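Local coordinates for uncharacterized protein (Pyrococcus horikoshii, PDB 2P8T) that is of unknown function but may bind ATP and act as an aminoacyl-tRNA ligase, and probably carries an N-terminal helix-turn-helix-type domain, at residues E14-L26 / L40-L54. Sequence-based numbering, arbitrary orientation.
Sequences EYTVEDVLAVIFL and LELGEGSVRTLLRKL
Tyr15 lays one face of its ring over Leu50, whose CD1 stands 4.1 Å from the ring centroid, nearly over the face, a CH-pi contact. Thr49 CG2 meets the ring edge in plane, while the phenol OH runs past the aliphatic start of Lys53 and makes a hydrogen bond to Val198 O, near the C-terminus. With CG between its own N and carbonyl carbon (chi1 63°), the tyrosine lies along helix 44-54, a place that suits it because its face is apolar while its OH can reach a backbone carbonyl. A serine in its place would probably open a gap over the ring-side flank of Leu50 and leave Val198 O without its phenol donor. Beside it, Ser46 OG gives a 2.6 Å hydrogen bond to Glu14 O, tilted 35° from the carbonyl plane; so small a hydroxyl lets the incoming chain lie close to the helix.

Deeper in, Val23 is a knob among Leu40, Leu50, Leu51 and Leu54: its CG2 rests 3.6 Å from Leu50 CD2, and its CG1 reaches Leu54 tip to tip. Leu40 fills the reciprocal hole, its CD2 pressed tightly against Ala22 CB at 3.5 Å, so the small methyl of alanine suits the place.

Thr16 is the N-cap of helix 17-26; its OG1 accepts from Asp19 N, and Asp19 OD2 accepts from Thr16 N (2.8 Å) in return, a capping box, while Leu42 covers the carboxylate and Lys177 pairs with OD1.

Helices 33-40 and 44-56 are consistent with a helix-turn-helix pair, and helix 17-26 packs across the second at -70°; helix 33-40 touches both, and helix 172-187 borders helix 17-26.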
ATOM      1  N   GLU A  14      10.076   8.479  14.305  1.00 36.40           N
ATOM      2  CA  GLU A  14      11.059   8.342  13.186  1.00 36.07           C
ATOM      3  C   GLU A  14      10.586   7.363  12.105  1.00 34.66           C
ATOM      4  O   GLU A  14      11.155   7.326  11.009  1.00 35.56           O
ATOM      5  CB  GLU A  14      12.444   7.932  13.696  1.00 36.78           C
ATOM      6  CG  GLU A  14      13.149   8.959  14.573  1.00 39.70           C
ATOM      7  CD  GLU A  14      14.672   8.791  14.584  1.00 42.46           C
ATOM      8  OE1 GLU A  14      15.261   8.476  13.522  1.00 43.50           O
ATOM      9  OE2 GLU A  14      15.287   8.981  15.658  1.00 43.79           O
ATOM     10  N   TYR A  15       9.575   6.557  12.427  1.00 33.03           N
ATOM     11  CA  TYR A  15       8.865   5.731  11.425  1.00 30.64           C
ATOM     12  C   TYR A  15       7.387   5.653  11.775  1.00 29.58           C
ATOM     13  O   TYR A  15       7.011   5.799  12.942  1.00 29.74           O
ATOM     14  CB  TYR A  15       9.473   4.320  11.284  1.00 29.88           C
ATOM     15  CG  TYR A  15       9.417   3.435  12.531  1.00 28.26           C
ATOM     16  CD1 TYR A  15       8.264   2.722  12.867  1.00 27.12           C
ATOM     17  CD2 TYR A  15      10.546   3.276  13.343  1.00 28.70           C
ATOM     18  CE1 TYR A  15       8.223   1.900  14.004  1.00 26.35           C
ATOM     19  CE2 TYR A  15      10.515   2.454  14.485  1.00 27.12           C
ATOM     20  CZ  TYR A  15       9.355   1.775  14.807  1.00 27.39           C
ATOM     21  OH  TYR A  15       9.339   0.962  15.916  1.00 26.44           O
ATOM     22  N   THR A  16       6.556   5.398  10.763  1.00 28.57           N
ATOM     23  CA  THR A  16       5.103   5.411  10.920  1.00 27.31           C
ATOM     24  C   THR A  16       4.504   4.013  10.699  1.00 26.19           C
ATOM     25  O   THR A  16       5.198   3.121  10.229  1.00 25.23           O
ATOM     26  CB  THR A  16       4.468   6.403   9.916  1.00 27.38           C
ATOM     27  OG1 THR A  16       4.683   5.922   8.584  1.00 28.94           O
ATOM     28  CG2 THR A  16       5.141   7.777  10.033  1.00 27.83           C
ATOM     29  N   VAL A  17       3.219   3.831  11.040  1.00 24.99           N
ATOM     30  CA  VAL A  17       2.517   2.571  10.738  1.00 24.72           C
ATOM     31  C   VAL A  17       2.570   2.279   9.224  1.00 24.45           C
ATOM     32  O   VAL A  17       2.652   1.121   8.813  1.00 23.47           O
ATOM     33  CB  VAL A  17       1.060   2.552  11.301  1.00 24.42           C
ATOM     34  CG1 VAL A  17       0.179   3.569  10.586  1.00 24.90           C
ATOM     35  CG2 VAL A  17       0.442   1.167  11.226  1.00 26.03           C
ATOM     36  N   GLU A  18       2.583   3.333   8.404  1.00 23.91           N
ATOM     37  CA  GLU A  18       2.630   3.152   6.962  1.00 24.01           C
ATOM     38  C   GLU A  18       3.975   2.584   6.567  1.00 23.61           C
ATOM     39  O   GLU A  18       4.055   1.791   5.650  1.00 22.29           O
ATOM     40  CB  GLU A  18       2.350   4.467   6.210  1.00 24.70           C
ATOM     41  CG  GLU A  18       0.891   4.912   6.270  1.00 26.49           C
ATOM     42  CD  GLU A  18       0.551   5.741   7.487  1.00 29.12           C
ATOM     43  OE1 GLU A  18       1.474   6.052   8.274  1.00 28.86           O
ATOM     44  OE2 GLU A  18      -0.643   6.098   7.645  1.00 28.56           O
ATOM     45  N   ASP A  19       5.042   2.994   7.266  1.00 23.90           N
ATOM     46  CA  ASP A  19       6.359   2.417   7.031  1.00 24.35           C
ATOM     47  C   ASP A  19       6.389   0.940   7.448  1.00 22.89           C
ATOM     48  O   ASP A  19       6.986   0.125   6.760  1.00 23.42           O
ATOM     49  CB  ASP A  19       7.453   3.189   7.794  1.00 25.27           C
ATOM     50  CG  ASP A  19       7.584   4.638   7.348  1.00 27.94           C
ATOM     51  OD1 ASP A  19       7.577   4.916   6.115  1.00 32.26           O
ATOM     52  OD2 ASP A  19       7.711   5.502   8.241  1.00 32.33           O
ATOM     53  N   VAL A  20       5.767   0.606   8.575  1.00 22.13           N
ATOM     54  CA  VAL A  20       5.688  -0.794   9.037  1.00 21.67           C
ATOM     55  C   VAL A  20       4.969  -1.591   7.958  1.00 21.15           C
ATOM     56  O   VAL A  20       5.510  -2.588   7.454  1.00 21.04           O
ATOM     57  CB  VAL A  20       4.942  -0.945  10.381  1.00 21.58           C
ATOM     58  CG1 VAL A  20       4.816  -2.434  10.800  1.00 21.27           C
ATOM     59  CG2 VAL A  20       5.616  -0.106  11.495  1.00 21.62           C
ATOM     60  N   LEU A  21       3.788  -1.118   7.555  1.00 19.79           N
ATOM     61  CA  LEU A  21       3.021  -1.841   6.522  1.00 18.89           C
ATOM     62  C   LEU A  21       3.820  -2.006   5.233  1.00 18.95           C
ATOM     63  O   LEU A  21       3.854  -3.098   4.662  1.00 19.79           O
ATOM     64  CB  LEU A  21       1.661  -1.188   6.255  1.00 17.99           C
ATOM     65  CG  LEU A  21       0.650  -1.171   7.409  1.00 18.84           C
ATOM     66  CD1 LEU A  21      -0.439  -0.132   7.202  1.00 18.88           C
ATOM     67  CD2 LEU A  21       0.071  -2.558   7.623  1.00 18.27           C
ATOM     68  N   ALA A  22       4.497  -0.935   4.794  1.00 20.05           N
ATOM     69  CA  ALA A  22       5.337  -0.980   3.603  1.00 19.98           C
ATOM     70  C   ALA A  22       6.424  -2.047   3.668  1.00 20.95           C
ATOM     71  O   ALA A  22       6.628  -2.781   2.696  1.00 20.50           O
ATOM     72  CB  ALA A  22       5.949   0.396   3.298  1.00 20.18           C
ATOM     73  N   VAL A  23       7.125  -2.130   4.799  1.00 21.15           N
ATOM     74  CA  VAL A  23       8.199  -3.118   4.943  1.00 21.50           C
ATOM     75  C   VAL A  23       7.646  -4.541   4.787  1.00 21.49           C
ATOM     76  O   VAL A  23       8.229  -5.365   4.095  1.00 21.68           O
ATOM     77  CB  VAL A  23       8.958  -2.957   6.305  1.00 21.46           C
ATOM     78  CG1 VAL A  23       9.757  -4.210   6.640  1.00 21.70           C
ATOM     79  CG2 VAL A  23       9.837  -1.719   6.273  1.00 22.39           C
ATOM     80  N   ILE A  24       6.506  -4.805   5.408  1.00 21.20           N
ATOM     81  CA  ILE A  24       5.867  -6.112   5.338  1.00 22.52           C
ATOM     82  C   ILE A  24       5.417  -6.436   3.911  1.00 22.98           C
ATOM     83  O   ILE A  24       5.598  -7.570   3.458  1.00 22.99           O
ATOM     84  CB  ILE A  24       4.698  -6.234   6.346  1.00 22.17           C
ATOM     85  CG1 ILE A  24       5.216  -5.951   7.778  1.00 22.10           C
ATOM     86  CG2 ILE A  24       4.029  -7.616   6.273  1.00 23.64           C
ATOM     87  CD1 ILE A  24       4.172  -6.122   8.858  1.00 24.04           C
ATOM     88  N   PHE A  25       4.844  -5.458   3.219  1.00 23.77           N
ATOM     89  CA  PHE A  25       4.602  -5.620   1.773  1.00 24.47           C
ATOM     90  C   PHE A  25       5.893  -5.917   0.996  1.00 25.37           C
ATOM     91  O   PHE A  25       5.917  -6.794   0.124  1.00 25.00           O
ATOM     92  CB  PHE A  25       3.881  -4.414   1.173  1.00 23.71           C
ATOM     93  CG  PHE A  25       2.404  -4.399   1.438  1.00 23.01           C
ATOM     94  CD1 PHE A  25       1.589  -5.447   0.988  1.00 23.77           C
ATOM     95  CD2 PHE A  25       1.822  -3.351   2.126  1.00 20.49           C
ATOM     96  CE1 PHE A  25       0.223  -5.443   1.224  1.00 25.30           C
ATOM     97  CE2 PHE A  25       0.458  -3.329   2.364  1.00 23.61           C
ATOM     98  CZ  PHE A  25      -0.352  -4.382   1.915  1.00 23.61           C
ATOM     99  N   LEU A  26       6.964  -5.188   1.306  1.00 26.41           N
ATOM    100  CA  LEU A  26       8.219  -5.321   0.550  1.00 27.60           C
ATOM    101  C   LEU A  26       8.897  -6.663   0.749  1.00 28.99           C
ATOM    102  O   LEU A  26       9.462  -7.223  -0.195  1.00 29.22           O
ATOM    103  CB  LEU A  26       9.195  -4.186   0.886  1.00 27.56           C
ATOM    104  CG  LEU A  26       8.887  -2.803   0.309  1.00 28.91           C
ATOM    105  CD1 LEU A  26       9.815  -1.740   0.913  1.00 30.56           C
ATOM    106  CD2 LEU A  26       8.962  -2.787  -1.216  1.00 30.29           C
ATOM    107  N   LEU A  40      11.748   2.727   0.552  1.00 47.95           N
ATOM    108  CA  LEU A  40      10.874   3.436   1.489  1.00 47.24           C
ATOM    109  C   LEU A  40      11.135   4.936   1.482  1.00 46.79           C
ATOM    110  O   LEU A  40      10.259   5.722   1.847  1.00 46.74           O
ATOM    111  CB  LEU A  40      11.074   2.933   2.918  1.00 47.07           C
ATOM    112  CG  LEU A  40      10.823   1.499   3.383  1.00 47.46           C
ATOM    113  CD1 LEU A  40      11.286   1.391   4.830  1.00 47.13           C
ATOM    114  CD2 LEU A  40       9.363   1.121   3.265  1.00 46.68           C
ATOM    115  N   GLU A  41      12.350   5.319   1.087  1.00 46.57           N
ATOM    116  CA  GLU A  41      12.821   6.704   1.172  1.00 46.24           C
ATOM    117  C   GLU A  41      12.833   7.130   2.645  1.00 45.86           C
ATOM    118  O   GLU A  41      12.301   8.184   3.005  1.00 46.16           O
ATOM    119  CB  GLU A  41      11.944   7.642   0.324  1.00 46.31           C
ATOM    120  CG  GLU A  41      12.693   8.534  -0.654  1.00 46.32           C
ATOM    121  CD  GLU A  41      11.836   8.938  -1.856  1.00 46.17           C
ATOM    122  OE1 GLU A  41      10.916   9.767  -1.698  1.00 45.14           O
ATOM    123  OE2 GLU A  41      12.091   8.420  -2.964  1.00 46.91           O
ATOM    124  N   LEU A  42      13.425   6.282   3.484  1.00 45.38           N
ATOM    125  CA  LEU A  42      13.554   6.542   4.921  1.00 45.14           C
ATOM    126  C   LEU A  42      15.016   6.646   5.339  1.00 44.66           C
ATOM    127  O   LEU A  42      15.884   5.984   4.764  1.00 44.28           O
ATOM    128  CB  LEU A  42      12.884   5.432   5.736  1.00 45.32           C
ATOM    129  CG  LEU A  42      11.492   5.659   6.327  1.00 45.70           C
ATOM    130  CD1 LEU A  42      10.459   5.771   5.222  1.00 46.11           C
ATOM    131  CD2 LEU A  42      11.142   4.525   7.301  1.00 45.39           C
ATOM    132  N   GLY A  43      15.270   7.466   6.356  1.00 44.62           N
ATOM    133  CA  GLY A  43      16.617   7.651   6.899  1.00 44.32           C
ATOM    134  C   GLY A  43      17.233   6.368   7.422  1.00 44.29           C
ATOM    135  O   GLY A  43      16.514   5.431   7.787  1.00 44.17           O
ATOM    136  N   GLU A  44      18.566   6.319   7.456  1.00 44.02           N
ATOM    137  CA  GLU A  44      19.275   5.136   7.948  1.00 43.87           C
ATOM    138  C   GLU A  44      18.927   4.832   9.409  1.00 42.42           C
ATOM    139  O   GLU A  44      18.708   3.681   9.770  1.00 42.30           O
ATOM    140  CB  GLU A  44      20.788   5.282   7.776  1.00 44.09           C
ATOM    141  CG  GLU A  44      21.534   3.954   7.948  1.00 45.80           C
ATOM    142  CD  GLU A  44      23.037   4.080   7.784  1.00 46.31           C
ATOM    143  OE1 GLU A  44      23.622   5.067   8.294  1.00 49.84           O
ATOM    144  OE2 GLU A  44      23.637   3.174   7.153  1.00 49.79           O
ATOM    145  N   GLY A  45      18.863   5.873  10.237  1.00 41.17           N
ATOM    146  CA  GLY A  45      18.497   5.720  11.642  1.00 38.83           C
ATOM    147  C   GLY A  45      17.104   5.142  11.791  1.00 37.44           C
ATOM    148  O   GLY A  45      16.885   4.235  12.591  1.00 36.73           O
ATOM    149  N   SER A  46      16.175   5.677  11.004  1.00 36.17           N
ATOM    150  CA  SER A  46      14.778   5.238  10.973  1.00 35.08           C
ATOM    151  C   SER A  46      14.593   3.789  10.498  1.00 33.69           C
ATOM    152  O   SER A  46      13.856   3.027  11.118  1.00 32.99           O
ATOM    153  CB  SER A  46      13.954   6.188  10.104  1.00 35.40           C
ATOM    154  OG  SER A  46      13.754   7.422  10.776  1.00 36.70           O
ATOM    155  N   VAL A  47      15.250   3.425   9.401  1.00 32.49           N
ATOM    156  CA  VAL A  47      15.198   2.049   8.904  1.00 31.78           C
ATOM    157  C   VAL A  47      15.829   1.074   9.904  1.00 30.86           C
ATOM    158  O   VAL A  47      15.287   0.004  10.151  1.00 30.34           O
ATOM    159  CB  VAL A  47      15.857   1.893   7.507  1.00 31.71           C
ATOM    160  CG1 VAL A  47      15.971   0.411   7.108  1.00 31.39           C
ATOM    161  CG2 VAL A  47      15.068   2.645   6.466  1.00 32.25           C
ATOM    162  N   ARG A  48      16.977   1.445  10.467  1.00 29.97           N
ATOM    163  CA  ARG A  48      17.661   0.593  11.439  1.00 28.82           C
ATOM    164  C   ARG A  48      16.757   0.290  12.614  1.00 26.70           C
ATOM    165  O   ARG A  48      16.647  -0.865  13.038  1.00 26.73           O
ATOM    166  CB  ARG A  48      18.945   1.262  11.940  1.00 28.98           C
ATOM    167  CG  ARG A  48      20.171   0.958  11.116  1.00 33.74           C
ATOM    168  CD  ARG A  48      21.123   0.051  11.910  1.00 38.63           C
ATOM    169  NE  ARG A  48      22.299  -0.393  11.155  1.00 43.02           N
ATOM    170  CZ  ARG A  48      23.241   0.404  10.650  1.00 44.69           C
ATOM    171  NH1 ARG A  48      23.165   1.723  10.783  1.00 46.66           N
ATOM    172  NH2 ARG A  48      24.260  -0.126   9.987  1.00 46.12           N
ATOM    173  N   THR A  49      16.105   1.329  13.129  1.00 24.69           N
ATOM    174  CA  THR A  49      15.266   1.204  14.303  1.00 23.41           C
ATOM    175  C   THR A  49      14.022   0.377  14.002  1.00 22.26           C
ATOM    176  O   THR A  49      13.636  -0.482  14.789  1.00 20.80           O
ATOM    177  CB  THR A  49      14.862   2.594  14.844  1.00 23.56           C
ATOM    178  OG1 THR A  49      16.056   3.297  15.236  1.00 24.63           O
ATOM    179  CG2 THR A  49      13.962   2.454  16.028  1.00 24.02           C
ATOM    180  N   LEU A  50      13.410   0.656  12.856  1.00 21.59           N
ATOM    181  CA  LEU A  50      12.269  -0.115  12.391  1.00 20.81           C
ATOM    182  C   LEU A  50      12.611  -1.604  12.281  1.00 20.40           C
ATOM    183  O   LEU A  50      11.872  -2.422  12.825  1.00 20.45           O
ATOM    184  CB  LEU A  50      11.742   0.446  11.059  1.00 20.80           C
ATOM    185  CG  LEU A  50      10.676  -0.363  10.327  1.00 21.64           C
ATOM    186  CD1 LEU A  50       9.497  -0.677  11.213  1.00 22.49           C
ATOM    187  CD2 LEU A  50      10.254   0.426   9.081  1.00 22.06           C
ATOM    188  N   LEU A  51      13.722  -1.944  11.626  1.00 20.10           N
ATOM    189  CA  LEU A  51      14.131  -3.356  11.454  1.00 20.35           C
ATOM    190  C   LEU A  51      14.490  -4.019  12.782  1.00 20.57           C
ATOM    191  O   LEU A  51      14.184  -5.195  13.014  1.00 19.49           O
ATOM    192  CB  LEU A  51      15.262  -3.498  10.437  1.00 21.54           C
ATOM    193  CG  LEU A  51      14.950  -3.094   8.988  1.00 22.30           C
ATOM    194  CD1 LEU A  51      16.154  -3.311   8.122  1.00 24.73           C
ATOM    195  CD2 LEU A  51      13.764  -3.865   8.420  1.00 24.02           C
ATOM    196  N   ARG A  52      15.108  -3.253  13.681  1.00 20.09           N
ATOM    197  CA  ARG A  52      15.357  -3.779  15.016  1.00 19.76           C
ATOM    198  C   ARG A  52      14.072  -4.065  15.770  1.00 18.90           C
ATOM    199  O   ARG A  52      13.953  -5.114  16.394  1.00 17.03           O
ATOM    200  CB  ARG A  52      16.319  -2.903  15.819  1.00 20.86           C
ATOM    201  CG  ARG A  52      17.776  -3.357  15.735  1.00 24.79           C
ATOM    202  CD  ARG A  52      18.049  -4.209  14.494  1.00 35.16           C
ATOM    203  NE  ARG A  52      19.364  -3.975  13.902  1.00 39.82           N
ATOM    204  CZ  ARG A  52      19.556  -3.286  12.780  1.00 41.42           C
ATOM    205  NH1 ARG A  52      18.519  -2.757  12.143  1.00 38.92           N
ATOM    206  NH2 ARG A  52      20.787  -3.125  12.307  1.00 41.88           N
ATOM    207  N   LYS A  53      13.088  -3.162  15.706  1.00 17.80           N
ATOM    208  CA  LYS A  53      11.832  -3.438  16.384  1.00 17.17           C
ATOM    209  C   LYS A  53      11.177  -4.676  15.789  1.00 16.91           C
ATOM    210  O   LYS A  53      10.697  -5.529  16.525  1.00 16.32           O
ATOM    211  CB  LYS A  53      10.860  -2.247  16.319  1.00 17.58           C
ATOM    212  CG  LYS A  53       9.639  -2.417  17.218  1.00 18.70           C
ATOM    213  CD  LYS A  53      10.008  -2.295  18.691  1.00 24.15           C
ATOM    214  CE  LYS A  53       8.766  -2.405  19.566  1.00 26.74           C
ATOM    215  NZ  LYS A  53       9.161  -2.218  20.993  1.00 29.16           N
ATOM    216  N   LEU A  54      11.171  -4.766  14.459  1.00 16.72           N
ATOM    217  CA  LEU A  54      10.612  -5.965  13.804  1.00 17.14           C
ATOM    218  C   LEU A  54      11.342  -7.229  14.254  1.00 16.85           C
ATOM    219  O   LEU A  54      10.694  -8.235  14.546  1.00 17.92           O
ATOM    220  CB  LEU A  54      10.636  -5.822  12.284  1.00 16.57           C
ATOM    221  CG  LEU A  54       9.677  -4.776  11.730  1.00 18.47           C
ATOM    222  CD1 LEU A  54       9.945  -4.609  10.264  1.00 19.37           C
ATOM    223  CD2 LEU A  54       8.203  -5.153  11.972  1.00 18.21           C
TER